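Local coordinates for protein ABC sugar (Ribose) transporter, periplasmic substrate-binding subunit (Rhodobacter sphaeroides, PDB 3L49) that probably binds a sugar in the periplasm and delivers it to an ABC transporter, at residues W19-E30 against Q246-Q257. Residues are numbered along the deposited sequence; the frame is centred on the assembly and turned at random.
Sequences WDLKAYQAQIAE and QQPSEIGKLAVQ
P248 lies over one face of the W19 indole. Its CB sits 3.6 Å from the centroid of the five-membered ring, almost on the ring normal, in a CH-pi contact. CB of Q246 lies at the ring edge, in plane. W19 CG is anti to the backbone N (chi1 -169°), which brings the end of the indole against P248. CD1 of I251 touches CZ2 of W19 at 4.0 Å. Without the indole, as with an alanine here, P248 and I251 would probably lose their aromatic partner and a gap would open beside Q246. Q246 NE2 hydrogen-bonds a molecule of unknown identity, probably from the crystallisation liquor, and its OE1 hydrogen-bonds S105 OG.

The helices close in to 7.2 Å between axes, crossing at -34°. G252 makes this possible, since a CB there would clash with A23 O and A26 CB. CB of A26 rests 3.3 Å from S249 O. A water bridges K22 O and S249 OG. Q27 NE2 hydrogen-bonds Q68 OE1 and, from above the carbonyl plane, A23 O. At the far end E30 OE1 makes a long salt bridge to K253 NZ, 3.8 Å; E30 OE2 pairs with R33.

Helices 18-33 and 248-263 pack side by side in one lobe of the periplasmic binding protein fold. Q27 and V256 reach I66 of strand 64-68, while Y24 and I28 pack on strands 7-12 and 37-42.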
loop_
_atom_site.group_PDB
_atom_site.type_symbol
_atom_site.label_atom_id
_atom_site.label_comp_id
_atom_site.label_asym_id
_atom_site.label_seq_id
_atom_site.Cartn_x
_atom_site.Cartn_y
_atom_site.Cartn_z
ATOM N N TRP A 19 1.528 8.337 -1.463
ATOM C CA TRP A 19 0.325 7.783 -0.919
ATOM C C TRP A 19 0.314 8.039 0.576
ATOM O O TRP A 19 -0.653 8.518 1.115
ATOM C CB TRP A 19 0.216 6.287 -1.240
ATOM C CG TRP A 19 -1.101 5.646 -0.947
ATOM C CD1 TRP A 19 -2.077 5.337 -1.827
ATOM C CD2 TRP A 19 -1.569 5.209 0.318
ATOM N NE1 TRP A 19 -3.102 4.745 -1.198
ATOM C CE2 TRP A 19 -2.816 4.645 0.124
ATOM C CE3 TRP A 19 -1.039 5.217 1.595
ATOM C CZ2 TRP A 19 -3.537 4.139 1.140
ATOM C CZ3 TRP A 19 -1.748 4.715 2.587
ATOM C CH2 TRP A 19 -2.989 4.182 2.371
ATOM N N ASP A 20 1.422 7.741 1.225
ATOM C CA ASP A 20 1.549 7.901 2.670
ATOM C C ASP A 20 1.356 9.343 3.101
ATOM O O ASP A 20 0.668 9.602 4.079
ATOM C CB ASP A 20 2.918 7.409 3.141
ATOM C CG ASP A 20 3.036 5.898 3.125
ATOM O OD1 ASP A 20 2.259 5.236 2.404
ATOM O OD2 ASP A 20 3.921 5.372 3.826
ATOM N N LEU A 21 1.969 10.271 2.365
ATOM C CA LEU A 21 1.872 11.689 2.671
ATOM C C LEU A 21 0.439 12.190 2.525
ATOM O O LEU A 21 -0.044 12.928 3.385
ATOM C CB LEU A 21 2.838 12.515 1.814
ATOM C CG LEU A 21 2.782 14.036 2.036
ATOM C CD1 LEU A 21 3.241 14.404 3.438
ATOM C CD2 LEU A 21 3.575 14.808 0.976
ATOM N N LYS A 22 -0.234 11.767 1.453
ATOM C CA LYS A 22 -1.652 12.094 1.230
ATOM C C LYS A 22 -2.588 11.605 2.343
ATOM O O LYS A 22 -3.473 12.348 2.762
ATOM C CB LYS A 22 -2.137 11.567 -0.126
ATOM C CG LYS A 22 -2.321 12.623 -1.216
ATOM C CD LYS A 22 -1.004 13.178 -1.749
ATOM C CE LYS A 22 -1.138 13.651 -3.195
ATOM N NZ LYS A 22 -1.324 12.510 -4.146
ATOM N N ALA A 23 -2.384 10.374 2.816
ATOM C CA ALA A 23 -3.222 9.801 3.866
ATOM C C ALA A 23 -3.010 10.506 5.212
ATOM O O ALA A 23 -3.968 10.802 5.943
ATOM C CB ALA A 23 -2.943 8.311 3.994
ATOM N N TYR A 24 -1.739 10.773 5.513
ATOM C CA TYR A 24 -1.293 11.409 6.749
ATOM C C TYR A 24 -1.813 12.840 6.856
ATOM O O TYR A 24 -2.325 13.242 7.902
ATOM C CB TYR A 24 0.231 11.387 6.768
ATOM C CG TYR A 24 0.913 11.826 8.042
ATOM C CD1 TYR A 24 1.491 13.089 8.141
ATOM C CD2 TYR A 24 1.027 10.962 9.132
ATOM C CE1 TYR A 24 2.147 13.488 9.296
ATOM C CE2 TYR A 24 1.680 11.354 10.296
ATOM C CZ TYR A 24 2.238 12.620 10.365
ATOM O OH TYR A 24 2.891 13.025 11.499
ATOM N N GLN A 25 -1.701 13.582 5.758
ATOM C CA GLN A 25 -2.141 14.972 5.675
ATOM C C GLN A 25 -3.657 15.087 5.792
ATOM O O GLN A 25 -4.164 16.034 6.398
ATOM C CB GLN A 25 -1.732 15.556 4.330
ATOM C CG GLN A 25 -1.080 16.903 4.391
ATOM C CD GLN A 25 0.407 16.817 4.132
ATOM O OE1 GLN A 25 0.861 16.944 2.991
ATOM N NE2 GLN A 25 1.178 16.581 5.190
ATOM N N ALA A 26 -4.364 14.121 5.192
ATOM C CA ALA A 26 -5.832 14.074 5.185
ATOM C C ALA A 26 -6.405 13.855 6.581
ATOM O O ALA A 26 -7.442 14.432 6.928
ATOM C CB ALA A 26 -6.321 12.993 4.245
ATOM N N GLN A 27 -5.725 13.010 7.360
ATOM C CA GLN A 27 -6.062 12.779 8.757
ATOM C C GLN A 27 -5.940 14.048 9.591
ATOM O O GLN A 27 -6.883 14.413 10.295
ATOM C CB GLN A 27 -5.187 11.675 9.356
ATOM C CG GLN A 27 -5.616 10.279 8.976
ATOM C CD GLN A 27 -4.515 9.268 9.194
ATOM O OE1 GLN A 27 -4.312 8.793 10.300
ATOM N NE2 GLN A 27 -3.794 8.941 8.135
ATOM N N ILE A 28 -4.788 14.715 9.490
ATOM C CA ILE A 28 -4.518 15.959 10.215
ATOM C C ILE A 28 -5.572 17.005 9.878
ATOM O O ILE A 28 -6.173 17.600 10.781
ATOM C CB ILE A 28 -3.093 16.504 9.911
ATOM C CG1 ILE A 28 -2.014 15.549 10.437
ATOM C CG2 ILE A 28 -2.879 17.903 10.510
ATOM C CD1 ILE A 28 -0.598 15.872 9.922
ATOM N N ALA A 29 -5.809 17.187 8.575
ATOM C CA ALA A 29 -6.768 18.166 8.050
ATOM C C ALA A 29 -8.190 17.929 8.551
ATOM O O ALA A 29 -8.896 18.880 8.893
ATOM C CB ALA A 29 -6.745 18.162 6.527
ATOM N N GLU A 30 -8.588 16.657 8.604
ATOM C CA GLU A 30 -9.932 16.288 9.029
ATOM C C GLU A 30 -10.140 16.434 10.536
ATOM O O GLU A 30 -11.215 16.864 10.973
ATOM C CB GLU A 30 -10.307 14.879 8.536
ATOM C CG GLU A 30 -11.821 14.590 8.503
ATOM C CD GLU A 30 -12.652 15.596 7.668
ATOM O OE1 GLU A 30 -12.097 16.295 6.785
ATOM O OE2 GLU A 30 -13.881 15.678 7.890
ATOM N N GLN A 246 -5.778 4.196 -6.018
ATOM C CA GLN A 246 -6.490 4.358 -4.753
ATOM C C GLN A 246 -6.757 5.821 -4.413
ATOM O O GLN A 246 -6.258 6.719 -5.077
ATOM C CB GLN A 246 -5.667 3.762 -3.616
ATOM C CG GLN A 246 -5.403 2.272 -3.693
ATOM C CD GLN A 246 -4.684 1.799 -2.459
ATOM O OE1 GLN A 246 -5.309 1.381 -1.486
ATOM N NE2 GLN A 246 -3.362 1.917 -2.464
ATOM N N GLN A 247 -7.524 6.055 -3.349
ATOM C CA GLN A 247 -7.762 7.414 -2.856
ATOM C C GLN A 247 -7.273 7.620 -1.411
ATOM O O GLN A 247 -8.098 7.626 -0.485
ATOM C CB GLN A 247 -9.251 7.756 -2.960
ATOM C CG GLN A 247 -9.822 7.710 -4.370
ATOM C CD GLN A 247 -11.321 7.483 -4.388
ATOM O OE1 GLN A 247 -12.031 7.843 -3.449
ATOM N NE2 GLN A 247 -11.814 6.891 -5.469
ATOM N N PRO A 248 -5.937 7.772 -1.207
ATOM C CA PRO A 248 -5.392 7.970 0.148
ATOM C C PRO A 248 -5.971 9.170 0.901
ATOM O O PRO A 248 -6.209 9.069 2.105
ATOM C CB PRO A 248 -3.889 8.158 -0.095
ATOM C CG PRO A 248 -3.761 8.487 -1.538
ATOM C CD PRO A 248 -4.848 7.714 -2.199
ATOM N N SER A 249 -6.213 10.274 0.196
ATOM C CA SER A 249 -6.865 11.439 0.793
ATOM C C SER A 249 -8.276 11.137 1.301
ATOM O O SER A 249 -8.687 11.668 2.341
ATOM C CB SER A 249 -6.878 12.621 -0.173
ATOM O OG SER A 249 -5.574 13.155 -0.311
ATOM N N GLU A 250 -9.003 10.275 0.590
ATOM C CA GLU A 250 -10.307 9.817 1.074
ATOM C C GLU A 250 -10.201 8.895 2.268
ATOM O O GLU A 250 -10.953 9.057 3.231
ATOM C CB GLU A 250 -11.115 9.138 -0.022
ATOM C CG GLU A 250 -12.023 10.085 -0.743
ATOM C CD GLU A 250 -13.145 10.639 0.122
ATOM O OE1 GLU A 250 -13.323 11.879 0.124
ATOM O OE2 GLU A 250 -13.852 9.844 0.785
ATOM N N ILE A 251 -9.271 7.938 2.189
ATOM C CA ILE A 251 -9.014 6.975 3.266
ATOM C C ILE A 251 -8.719 7.689 4.596
ATOM O O ILE A 251 -9.341 7.381 5.614
ATOM C CB ILE A 251 -7.891 5.963 2.863
ATOM C CG1 ILE A 251 -8.469 4.855 1.976
ATOM C CG2 ILE A 251 -7.244 5.338 4.073
ATOM C CD1 ILE A 251 -7.534 4.373 0.854
ATOM N N GLY A 252 -7.808 8.662 4.571
ATOM C CA GLY A 252 -7.465 9.427 5.761
ATOM C C GLY A 252 -8.648 10.177 6.346
ATOM O O GLY A 252 -8.875 10.137 7.558
ATOM N N LYS A 253 -9.402 10.838 5.467
ATOM C CA LYS A 253 -10.615 11.575 5.825
ATOM C C LYS A 253 -11.655 10.684 6.489
ATOM O O LYS A 253 -12.247 11.067 7.495
ATOM C CB LYS A 253 -11.236 12.190 4.581
ATOM C CG LYS A 253 -11.806 13.561 4.811
ATOM C CD LYS A 253 -12.766 13.966 3.713
ATOM C CE LYS A 253 -12.842 15.485 3.603
ATOM N NZ LYS A 253 -14.240 15.981 3.696
ATOM N N LEU A 254 -11.854 9.492 5.924
ATOM C CA LEU A 254 -12.899 8.565 6.369
ATOM C C LEU A 254 -12.580 7.920 7.712
ATOM O O LEU A 254 -13.485 7.655 8.508
ATOM C CB LEU A 254 -13.127 7.474 5.317
ATOM C CG LEU A 254 -13.892 7.783 4.028
ATOM C CD1 LEU A 254 -13.585 6.727 2.969
ATOM C CD2 LEU A 254 -15.391 7.884 4.294
ATOM N N ALA A 255 -11.291 7.659 7.938
ATOM C CA ALA A 255 -10.788 7.118 9.194
ATOM C C ALA A 255 -11.076 8.043 10.376
ATOM O O ALA A 255 -11.445 7.577 11.449
ATOM C CB ALA A 255 -9.294 6.829 9.086
ATOM N N VAL A 256 -10.925 9.350 10.161
ATOM C CA VAL A 256 -11.166 10.353 11.199
ATOM C C VAL A 256 -12.658 10.446 11.541
ATOM O O VAL A 256 -13.024 10.654 12.700
ATOM C CB VAL A 256 -10.552 11.735 10.822
ATOM C CG1 VAL A 256 -10.863 12.796 11.872
ATOM C CG2 VAL A 256 -9.055 11.608 10.673
ATOM N N GLN A 257 -13.530 10.272 10.556
ATOM C CA GLN A 257 -14.952 10.288 10.893
ATOM C C GLN A 257 -15.460 8.973 11.463
ATOM O O GLN A 257 -16.507 8.952 12.079
ATOM C CB GLN A 257 -15.849 10.834 9.784
ATOM C CG GLN A 257 -15.301 10.765 8.404
ATOM C CD GLN A 257 -15.667 11.993 7.600
ATOM O OE1 GLN A 257 -16.199 11.881 6.502
ATOM N NE2 GLN A 257 -15.390 13.173 8.146
HETATM O O HOH W 1 -4.316 14.577 1.561
#